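Local structure of alpha-galactosidase 1 (Saccharomyces cerevisiae, 3LRK) at residues 130-135 against 171-176; 241-246 against 342-347; 394-399 against 462-467. The protein hydrolyses terminal, non-reducing alpha-D-galactose residues from alpha-D-galactosides such as galactose oligosaccharides, galactomannans and galactolipids. The protein carries 1 engineered substitution. One frame throughout, in Å; residues are numbered along the deposited sequence.

Contact 1: residues 130-135 against 171-176; sequences REEEDA and SDALNK. With NAG (2-acetamido-2-deoxy-beta-D-glucopyranose), chain E.
Helix 131-135 and helix 171-176 run in roughly the same direction, their axes 8.3 Å apart at closest approach and crossing at -48°, and the CA atoms of E132 and A173 come to 4.9 Å of each other. So near an approach suits the small residues that meet here. The methyl of A173 points at the first turn of the other helix, its CB 3.4 Å from E131 O. One turn on, A135 CB sits 3.7 Å from A173 CB and also 3.7 Å from L174 CD2. E131 offers little more than its CB, since its chain bends at chi2 (87°) and takes the carboxylate away to the backbone N of G129. Beside the alanines a water donates to both E132 O and A173 O, bridging the two backbones. On the solvent side E132 OE1 and K176 NZ form a salt bridge of 3.2 Å, weak as a hydrogen bond, with both chains extended to reach it. N175 looks away from the neighbouring helix and carries its N-linked glycan through ND2 to C1 of the NAG. Such helix packing belongs to the outer layer of the TIM barrel, here against strand 145-149 through E131 on Y148 and L174 on L146.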
loop_
_atom_site.group_PDB
_atom_site.type_symbol
_atom_site.label_atom_id
_atom_site.label_comp_id
_atom_site.label_asym_id
_atom_site.label_seq_id
_atom_site.Cartn_x
_atom_site.Cartn_y
_atom_site.Cartn_z
ATOM N N ARG A 130 2.309 -20.895 -23.464
ATOM C CA ARG A 130 2.953 -21.967 -24.212
ATOM C C ARG A 130 3.405 -23.055 -23.255
ATOM O O ARG A 130 4.307 -23.832 -23.565
ATOM C CB ARG A 130 4.138 -21.408 -25.004
ATOM C CG ARG A 130 3.722 -20.294 -25.997
ATOM C CD ARG A 130 4.940 -19.658 -26.623
ATOM N NE ARG A 130 4.632 -18.512 -27.483
ATOM C CZ ARG A 130 4.372 -18.584 -28.791
ATOM N NH1 ARG A 130 4.347 -19.756 -29.428
ATOM N NH2 ARG A 130 4.119 -17.469 -29.476
ATOM N N GLU A 131 2.743 -23.123 -22.101
ATOM C CA GLU A 131 3.222 -23.943 -20.991
ATOM C C GLU A 131 3.206 -25.425 -21.315
ATOM O O GLU A 131 4.153 -26.135 -20.972
ATOM C CB GLU A 131 2.430 -23.668 -19.705
ATOM C CG GLU A 131 2.637 -22.259 -19.126
ATOM C CD GLU A 131 1.690 -21.213 -19.711
ATOM O OE1 GLU A 131 0.963 -21.525 -20.674
ATOM O OE2 GLU A 131 1.683 -20.081 -19.199
ATOM N N GLU A 132 2.140 -25.890 -21.971
ATOM C CA GLU A 132 2.023 -27.309 -22.291
ATOM C C GLU A 132 3.179 -27.794 -23.178
ATOM O O GLU A 132 3.834 -28.775 -22.825
ATOM C CB GLU A 132 0.647 -27.657 -22.877
ATOM C CG GLU A 132 -0.401 -27.835 -21.754
ATOM C CD GLU A 132 -1.734 -28.456 -22.179
ATOM O OE1 GLU A 132 -1.884 -28.881 -23.353
ATOM O OE2 GLU A 132 -2.640 -28.505 -21.306
ATOM N N GLU A 133 3.441 -27.082 -24.284
ATOM C CA GLU A 133 4.540 -27.422 -25.219
ATOM C C GLU A 133 5.880 -27.324 -24.540
ATOM O O GLU A 133 6.789 -28.113 -24.822
ATOM C CB GLU A 133 4.667 -26.452 -26.406
ATOM C CG GLU A 133 3.474 -26.046 -27.130
ATOM C CD GLU A 133 2.749 -24.900 -26.488
ATOM O OE1 GLU A 133 2.085 -25.172 -25.487
ATOM O OE2 GLU A 133 2.801 -23.761 -27.019
ATOM N N ASP A 134 6.047 -26.296 -23.713
ATOM C CA ASP A 134 7.372 -26.019 -23.163
ATOM C C ASP A 134 7.750 -27.020 -22.071
ATOM O O ASP A 134 8.864 -27.558 -22.072
ATOM C CB ASP A 134 7.497 -24.564 -22.727
ATOM C CG ASP A 134 7.607 -23.607 -23.922
ATOM O OD1 ASP A 134 7.448 -24.056 -25.072
ATOM O OD2 ASP A 134 7.852 -22.405 -23.701
ATOM N N ALA A 135 6.803 -27.301 -21.177
ATOM C CA ALA A 135 6.954 -28.404 -20.222
ATOM C C ALA A 135 7.259 -29.724 -20.944
ATOM O O ALA A 135 8.119 -30.478 -20.499
ATOM C CB ALA A 135 5.701 -28.541 -19.350
ATOM N N SER A 171 3.164 -25.267 -13.477
ATOM C CA SER A 171 3.140 -26.372 -12.508
ATOM C C SER A 171 2.322 -27.551 -13.056
ATOM O O SER A 171 2.798 -28.700 -13.066
ATOM C CB SER A 171 2.545 -25.907 -11.175
ATOM O OG SER A 171 2.647 -26.918 -10.182
ATOM N N ASP A 172 1.103 -27.247 -13.508
ATOM C CA ASP A 172 0.202 -28.247 -14.089
ATOM C C ASP A 172 0.751 -28.874 -15.366
ATOM O O ASP A 172 0.661 -30.092 -15.556
ATOM C CB ASP A 172 -1.176 -27.646 -14.362
ATOM C CG ASP A 172 -1.938 -27.312 -13.088
ATOM O OD1 ASP A 172 -1.547 -27.768 -11.990
ATOM O OD2 ASP A 172 -2.947 -26.587 -13.192
ATOM N N ALA A 173 1.296 -28.037 -16.247
ATOM C CA ALA A 173 1.897 -28.502 -17.502
ATOM C C ALA A 173 3.048 -29.485 -17.252
ATOM O O ALA A 173 3.167 -30.484 -17.949
ATOM C CB ALA A 173 2.374 -27.309 -18.341
ATOM N N LEU A 174 3.894 -29.194 -16.271
ATOM C CA LEU A 174 5.001 -30.087 -15.913
ATOM C C LEU A 174 4.468 -31.402 -15.345
ATOM O O LEU A 174 4.925 -32.495 -15.725
ATOM C CB LEU A 174 5.947 -29.405 -14.910
ATOM C CG LEU A 174 6.808 -28.238 -15.383
ATOM C CD1 LEU A 174 7.426 -27.483 -14.190
ATOM C CD2 LEU A 174 7.907 -28.710 -16.369
ATOM N N ASN A 175 3.471 -31.303 -14.466
ATOM C CA ASN A 175 2.834 -32.502 -13.942
ATOM C C ASN A 175 2.292 -33.390 -15.069
ATOM O O ASN A 175 2.445 -34.612 -15.027
ATOM C CB ASN A 175 1.719 -32.136 -12.949
ATOM C CG ASN A 175 1.131 -33.357 -12.282
ATOM O OD1 ASN A 175 0.212 -33.977 -12.809
ATOM N ND2 ASN A 175 1.696 -33.730 -11.143
ATOM N N LYS A 176 1.679 -32.761 -16.073
ATOM C CA LYS A 176 1.047 -33.455 -17.208
ATOM C C LYS A 176 2.035 -34.339 -17.986
ATOM O O LYS A 176 1.633 -35.351 -18.558
ATOM C CB LYS A 176 0.356 -32.451 -18.158
ATOM C CG LYS A 176 -0.550 -33.089 -19.231
ATOM C CD LYS A 176 -0.899 -32.103 -20.364
ATOM C CE LYS A 176 -1.974 -32.688 -21.308
ATOM N NZ LYS A 176 -1.962 -32.025 -22.657
HETATM C C1 NAG E . 1.149 -34.944 -10.573
HETATM C C2 NAG E . 2.376 -35.624 -9.949
HETATM C C3 NAG E . 1.992 -36.805 -9.059
HETATM C C4 NAG E . 0.947 -36.401 -8.022
HETATM C C5 NAG E . -0.188 -35.581 -8.628
HETATM C C6 NAG E . -0.846 -34.838 -7.477
HETATM C C7 NAG E . 4.436 -35.503 -11.265
HETATM C C8 NAG E . 5.195 -36.095 -12.416
HETATM N N2 NAG E . 3.282 -36.100 -10.978
HETATM O O3 NAG E . 3.133 -37.239 -8.364
HETATM O O4 NAG E . 0.410 -37.552 -7.391
HETATM O O5 NAG E . 0.225 -34.586 -9.563
HETATM O O6 NAG E . -2.134 -34.536 -7.909
HETATM O O7 NAG E . 4.882 -34.536 -10.644
HETATM O O HOH W 1 2.584 -30.428 -20.740
#

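Contact 2: residues 241-246 against 342-347; sequences NILNKA and EIQMWS
N244 OD1 is gripped from several sides: Q344 NE2 donates to it at 2.8 Å, a water donates at 2.6 Å, and R326 adds a weak bond. The bond from Q344 lies in the carbonyl plane of N244, on a lone pair, and also in the plane of the Q344 amide; the two amides are nearly coplanar, 23° apart. N244 ND2 gives a hydrogen to E342 OE2 at 3.1 Å, on the syn side but tilted out of the carboxylate plane. That carboxylate is turned 49° from the amide, and its OE1 takes the second N-H of Q344 from above its plane while pairing with R329. This polar network joins helix 239-246 of the TIM-barrel domain to strand 342-349 of the C-terminal beta-sandwich domain, so the interface between domains is held by a buried amide pair, a carboxylate and an indole N-H as well as by apolar contact. Q344 reaches across on an extended chain, and its OE1 accepts from W346 NE1 at 2.8 Å, in the indole plane, and from the same water that binds N244. A leucine in place of Q344 would probably cost N244 OD1 its amide donor, though the water and R326 remain, and leave W346 NE1 without its acceptor and E342 OE1 short of one donor. L243 has CG anti to the backbone N (chi1 -178°), which brings CG to 3.8 Å from W346 CZ2, at an oblique approach to the ring. L243 CD1 is 3.9 Å from both W346 CZ2 and CH2, and M282 of helix 273-285 touches both L243 and W346.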
loop_
_atom_site.group_PDB
_atom_site.type_symbol
_atom_site.label_atom_id
_atom_site.label_comp_id
_atom_site.label_asym_id
_atom_site.label_seq_id
_atom_site.Cartn_x
_atom_site.Cartn_y
_atom_site.Cartn_z
ATOM N N ASN A 241 20.018 -6.897 2.785
ATOM C CA ASN A 241 18.713 -6.454 2.291
ATOM C C ASN A 241 17.802 -7.660 2.081
ATOM O O ASN A 241 16.642 -7.635 2.488
ATOM C CB ASN A 241 18.860 -5.644 0.987
ATOM C CG ASN A 241 17.514 -5.335 0.314
ATOM O OD1 ASN A 241 16.912 -6.197 -0.335
ATOM N ND2 ASN A 241 17.069 -4.085 0.429
ATOM N N ILE A 242 18.356 -8.723 1.484
ATOM C CA ILE A 242 17.596 -9.926 1.138
ATOM C C ILE A 242 17.307 -10.778 2.375
ATOM O O ILE A 242 16.187 -11.262 2.544
ATOM C CB ILE A 242 18.300 -10.738 0.011
ATOM C CG1 ILE A 242 18.170 -9.976 -1.321
ATOM C CG2 ILE A 242 17.715 -12.145 -0.118
ATOM C CD1 ILE A 242 19.054 -10.491 -2.423
ATOM N N LEU A 243 18.304 -10.931 3.249
ATOM C CA LEU A 243 18.089 -11.640 4.515
ATOM C C LEU A 243 16.992 -10.964 5.348
ATOM O O LEU A 243 16.141 -11.636 5.926
ATOM C CB LEU A 243 19.389 -11.725 5.333
ATOM C CG LEU A 243 19.288 -12.490 6.658
ATOM C CD1 LEU A 243 18.965 -13.964 6.427
ATOM C CD2 LEU A 243 20.586 -12.323 7.441
ATOM N N ASN A 244 17.034 -9.641 5.416
ATOM C CA ASN A 244 16.021 -8.866 6.144
ATOM C C ASN A 244 14.607 -9.038 5.583
ATOM O O ASN A 244 13.645 -9.206 6.337
ATOM C CB ASN A 244 16.412 -7.390 6.188
ATOM C CG ASN A 244 17.541 -7.112 7.185
ATOM O OD1 ASN A 244 17.945 -7.987 7.950
ATOM N ND2 ASN A 244 18.050 -5.891 7.169
ATOM N N LYS A 245 14.490 -8.985 4.263
ATOM C CA LYS A 245 13.234 -9.318 3.581
ATOM C C LYS A 245 12.730 -10.735 3.913
ATOM O O LYS A 245 11.523 -10.946 4.096
ATOM C CB LYS A 245 13.387 -9.121 2.072
ATOM C CG LYS A 245 13.344 -7.660 1.668
ATOM C CD LYS A 245 13.785 -7.470 0.235
ATOM C CE LYS A 245 13.598 -6.028 -0.192
ATOM N NZ LYS A 245 14.359 -5.796 -1.455
ATOM N N ALA A 246 13.659 -11.687 4.002
ATOM C CA ALA A 246 13.318 -13.089 4.256
ATOM C C ALA A 246 12.888 -13.375 5.697
ATOM O O ALA A 246 12.175 -14.349 5.953
ATOM C CB ALA A 246 14.495 -13.990 3.866
ATOM N N GLU A 342 24.024 -3.036 11.539
ATOM C CA GLU A 342 23.057 -3.645 12.427
ATOM C C GLU A 342 23.601 -4.973 12.941
ATOM O O GLU A 342 24.460 -5.591 12.313
ATOM C CB GLU A 342 21.698 -3.840 11.729
ATOM C CG GLU A 342 21.733 -4.726 10.480
ATOM C CD GLU A 342 20.401 -4.756 9.740
ATOM O OE1 GLU A 342 19.408 -5.226 10.320
ATOM O OE2 GLU A 342 20.347 -4.314 8.571
ATOM N N ILE A 343 23.094 -5.396 14.086
ATOM C CA ILE A 343 23.457 -6.682 14.673
ATOM C C ILE A 343 22.194 -7.505 14.886
ATOM O O ILE A 343 21.134 -6.957 15.207
ATOM C CB ILE A 343 24.252 -6.510 15.998
ATOM C CG1 ILE A 343 23.482 -5.623 16.995
ATOM C CG2 ILE A 343 25.644 -5.935 15.697
ATOM C CD1 ILE A 343 23.882 -5.809 18.465
ATOM N N GLN A 344 22.301 -8.815 14.679
ATOM C CA GLN A 344 21.144 -9.697 14.764
ATOM C C GLN A 344 21.483 -10.986 15.498
ATOM O O GLN A 344 22.619 -11.469 15.450
ATOM C CB GLN A 344 20.595 -10.033 13.370
ATOM C CG GLN A 344 20.419 -8.823 12.426
ATOM C CD GLN A 344 19.735 -9.182 11.112
ATOM O OE1 GLN A 344 19.529 -10.354 10.807
ATOM N NE2 GLN A 344 19.390 -8.167 10.325
ATOM N N MET A 345 20.485 -11.524 16.179
ATOM C CA MET A 345 20.549 -12.870 16.717
ATOM C C MET A 345 19.453 -13.714 16.082
ATOM O O MET A 345 18.290 -13.294 16.027
ATOM C CB MET A 345 20.351 -12.857 18.220
ATOM C CG MET A 345 21.005 -14.017 18.918
ATOM S SD MET A 345 20.001 -14.707 20.234
ATOM C CE MET A 345 19.198 -15.959 19.258
ATOM N N TRP A 346 19.828 -14.898 15.604
ATOM C CA TRP A 346 18.872 -15.857 15.069
ATOM C C TRP A 346 18.988 -17.160 15.845
ATOM O O TRP A 346 20.048 -17.481 16.396
ATOM C CB TRP A 346 19.123 -16.120 13.582
ATOM C CG TRP A 346 18.917 -14.943 12.645
ATOM C CD1 TRP A 346 19.630 -13.776 12.624
ATOM C CD2 TRP A 346 17.968 -14.852 11.562
ATOM N NE1 TRP A 346 19.170 -12.958 11.615
ATOM C CE2 TRP A 346 18.165 -13.603 10.937
ATOM C CE3 TRP A 346 16.977 -15.711 11.058
ATOM C CZ2 TRP A 346 17.387 -13.174 9.851
ATOM C CZ3 TRP A 346 16.214 -15.288 9.963
ATOM C CH2 TRP A 346 16.421 -14.030 9.380
ATOM N N SER A 347 17.889 -17.904 15.886
ATOM C CA SER A 347 17.822 -19.179 16.596
ATOM C C SER A 347 16.763 -20.039 15.933
ATOM O O SER A 347 15.744 -19.521 15.464
ATOM C CB SER A 347 17.487 -18.956 18.072
ATOM O OG SER A 347 17.440 -20.182 18.781
HETATM O O HOH W 2 17.446 -10.256 9.056
#

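Contact 3: residues 394-399 against 462-467; sequences YDLWAN and IAFYRL
The indole of W397 meets F464 at its edge: F464 CB lies near the ring plane, 3.8 Å from W397 CD1, and a water sits in that plane. I462 CG2 approaches the same indole obliquely. The phenyl ring of F464 is met obliquely by L396, whose CD1 comes to 3.6 Å from F464 CD2, while L396 CD2 rests on R466 CB. Across the strands, Y465 turns the edge of its ring to Y394 O, which lies in the ring plane, and Y394 likewise has R466 O near the plane of its own ring. The backbones pair antiparallel. Y394 and R466 form a hydrogen-bonded pair, with Y394 N to R466 O at 2.9 Å and R466 N to Y394 O at 3.0 Å; D395 and Y465 make the adjoining non-hydrogen-bonded pair. L396 N then donates to F464 O at 3.0 Å, extending the pairing just as the chain turns off. A type I turn runs from D395 to A398, and within it D395 makes an Asx turn: with CG anti to its N (chi1 -178°), OD1 lies 2.8 Å from W397 N, which comes from above the carboxylate plane. A water donates to this OD1 and accepts from F464 N, tying the turn to the strand beside it. In the C-terminal sandwich, strand 461-469 lies between strands 355-361 and 391-395; Y465 touches strand 442-447, L396 helix 310-316 and F464 helix 273-285. W397 reaches both helices, touching V312, hydrogen-bonding S281 OG through NE1 and making a cation-pi contact with K277.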
loop_
_atom_site.group_PDB
_atom_site.type_symbol
_atom_site.label_atom_id
_atom_site.label_comp_id
_atom_site.label_asym_id
_atom_site.label_seq_id
_atom_site.Cartn_x
_atom_site.Cartn_y
_atom_site.Cartn_z
ATOM N N TYR A 394 28.749 -25.845 20.221
ATOM C CA TYR A 394 29.630 -26.276 19.150
ATOM C C TYR A 394 29.811 -25.151 18.131
ATOM O O TYR A 394 28.829 -24.546 17.690
ATOM C CB TYR A 394 29.067 -27.515 18.458
ATOM C CG TYR A 394 29.171 -28.790 19.261
ATOM C CD1 TYR A 394 28.314 -29.038 20.333
ATOM C CD2 TYR A 394 30.118 -29.760 18.936
ATOM C CE1 TYR A 394 28.405 -30.218 21.071
ATOM C CE2 TYR A 394 30.214 -30.946 19.666
ATOM C CZ TYR A 394 29.356 -31.165 20.727
ATOM O OH TYR A 394 29.447 -32.327 21.455
ATOM N N ASP A 395 31.064 -24.885 17.767
ATOM C CA ASP A 395 31.405 -23.911 16.726
ATOM C C ASP A 395 31.300 -24.610 15.378
ATOM O O ASP A 395 32.120 -25.475 15.051
ATOM C CB ASP A 395 32.825 -23.355 16.950
ATOM C CG ASP A 395 33.231 -22.281 15.924
ATOM O OD1 ASP A 395 32.523 -22.081 14.909
ATOM O OD2 ASP A 395 34.282 -21.633 16.140
ATOM N N LEU A 396 30.293 -24.222 14.593
ATOM C CA LEU A 396 30.049 -24.843 13.288
ATOM C C LEU A 396 31.114 -24.493 12.242
ATOM O O LEU A 396 31.178 -25.129 11.186
ATOM C CB LEU A 396 28.637 -24.502 12.775
ATOM C CG LEU A 396 27.454 -25.095 13.557
ATOM C CD1 LEU A 396 26.131 -24.403 13.210
ATOM C CD2 LEU A 396 27.323 -26.599 13.356
ATOM N N TRP A 397 31.949 -23.492 12.532
ATOM C CA TRP A 397 33.032 -23.118 11.611
ATOM C C TRP A 397 34.399 -23.734 11.947
ATOM O O TRP A 397 35.356 -23.603 11.181
ATOM C CB TRP A 397 33.096 -21.599 11.398
ATOM C CG TRP A 397 32.036 -21.177 10.414
ATOM C CD1 TRP A 397 30.861 -20.532 10.694
ATOM C CD2 TRP A 397 32.031 -21.431 9.002
ATOM N NE1 TRP A 397 30.135 -20.354 9.536
ATOM C CE2 TRP A 397 30.830 -20.897 8.486
ATOM C CE3 TRP A 397 32.929 -22.057 8.123
ATOM C CZ2 TRP A 397 30.503 -20.964 7.127
ATOM C CZ3 TRP A 397 32.605 -22.119 6.767
ATOM C CH2 TRP A 397 31.399 -21.579 6.287
ATOM N N ALA A 398 34.465 -24.431 13.077
ATOM C CA ALA A 398 35.655 -25.196 13.448
ATOM C C ALA A 398 35.922 -26.300 12.429
ATOM O O ALA A 398 34.994 -26.823 11.798
ATOM C CB ALA A 398 35.492 -25.786 14.827
ATOM N N ASN A 399 37.198 -26.642 12.265
ATOM C CA ASN A 399 37.621 -27.727 11.377
ATOM C C ASN A 399 37.278 -27.489 9.908
ATOM O O ASN A 399 37.021 -28.434 9.164
ATOM C CB ASN A 399 37.057 -29.082 11.843
ATOM C CG ASN A 399 37.347 -29.372 13.306
ATOM O OD1 ASN A 399 38.370 -28.947 13.847
ATOM N ND2 ASN A 399 36.444 -30.102 13.952
ATOM N N ILE A 462 30.132 -13.497 11.641
ATOM C CA ILE A 462 29.155 -14.335 12.319
ATOM C C ILE A 462 29.787 -15.280 13.347
ATOM O O ILE A 462 30.886 -15.798 13.141
ATOM C CB ILE A 462 28.275 -15.129 11.265
ATOM C CG1 ILE A 462 26.998 -15.690 11.897
ATOM C CG2 ILE A 462 29.091 -16.200 10.503
ATOM C CD1 ILE A 462 26.034 -16.357 10.897
ATOM N N ALA A 463 29.093 -15.462 14.465
ATOM C CA ALA A 463 29.304 -16.623 15.321
ATOM C C ALA A 463 28.150 -17.584 15.064
ATOM O O ALA A 463 26.981 -17.272 15.326
ATOM C CB ALA A 463 29.369 -16.219 16.795
ATOM N N PHE A 464 28.477 -18.760 14.549
ATOM C CA PHE A 464 27.458 -19.715 14.114
ATOM C C PHE A 464 27.590 -21.013 14.921
ATOM O O PHE A 464 28.563 -21.751 14.757
ATOM C CB PHE A 464 27.621 -19.961 12.607
ATOM C CG PHE A 464 26.388 -20.492 11.924
ATOM C CD1 PHE A 464 25.137 -19.906 12.128
ATOM C CD2 PHE A 464 26.487 -21.563 11.041
ATOM C CE1 PHE A 464 24.009 -20.399 11.483
ATOM C CE2 PHE A 464 25.358 -22.060 10.386
ATOM C CZ PHE A 464 24.123 -21.470 10.607
ATOM N N TYR A 465 26.613 -21.274 15.790
ATOM C CA TYR A 465 26.690 -22.393 16.742
ATOM C C TYR A 465 25.602 -23.445 16.620
ATOM O O TYR A 465 24.459 -23.145 16.261
ATOM C CB TYR A 465 26.628 -21.891 18.187
ATOM C CG TYR A 465 27.639 -20.849 18.575
ATOM C CD1 TYR A 465 27.221 -19.626 19.090
ATOM C CD2 TYR A 465 29.009 -21.080 18.441
ATOM C CE1 TYR A 465 28.133 -18.653 19.470
ATOM C CE2 TYR A 465 29.935 -20.103 18.810
ATOM C CZ TYR A 465 29.483 -18.898 19.329
ATOM O OH TYR A 465 30.372 -17.922 19.702
ATOM N N ARG A 466 25.964 -24.676 16.978
ATOM C CA ARG A 466 24.994 -25.721 17.246
ATOM C C ARG A 466 25.031 -26.037 18.744
ATOM O O ARG A 466 26.092 -26.336 19.292
ATOM C CB ARG A 466 25.278 -26.972 16.407
ATOM C CG ARG A 466 24.170 -28.012 16.470
ATOM C CD ARG A 466 24.316 -29.101 15.417
ATOM N NE ARG A 466 23.193 -30.030 15.502
ATOM C CZ ARG A 466 22.552 -30.556 14.462
ATOM N NH1 ARG A 466 22.916 -30.253 13.223
ATOM N NH2 ARG A 466 21.526 -31.377 14.662
ATOM N N LEU A 467 23.876 -25.931 19.402
ATOM C CA LEU A 467 23.750 -26.277 20.822
ATOM C C LEU A 467 23.195 -27.682 20.990
ATOM O O LEU A 467 22.228 -28.058 20.330
ATOM C CB LEU A 467 22.863 -25.273 21.582
ATOM C CG LEU A 467 23.257 -23.793 21.743
ATOM C CD1 LEU A 467 22.708 -23.232 23.049
ATOM C CD2 LEU A 467 24.749 -23.544 21.678
HETATM O O HOH W 3 31.299 -19.503 14.259
#

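In the fold
The three contacts come in order along the chain without overlapping. Contact 1 lies within the TIM-barrel domain, on helices 131-140 and 160-177, and the chain's centre separates it from the other two: its centre is 36 Å from that of contact 2 and 43 Å from that of contact 3. Contacts 2 and 3 are nearer neighbours, 18 Å between centres and about 7 Å between nearest atoms. They share the six-stranded antiparallel sheet, contact 2 through strand 342-349, contact 3 through strands 391-395 and 461-469, with strand 355-361 between 342-349 and 461-469. Helix 273-285 of the barrel touches residues of both, so they mark two places along the junction between catalytic barrel and C-terminal sandwich.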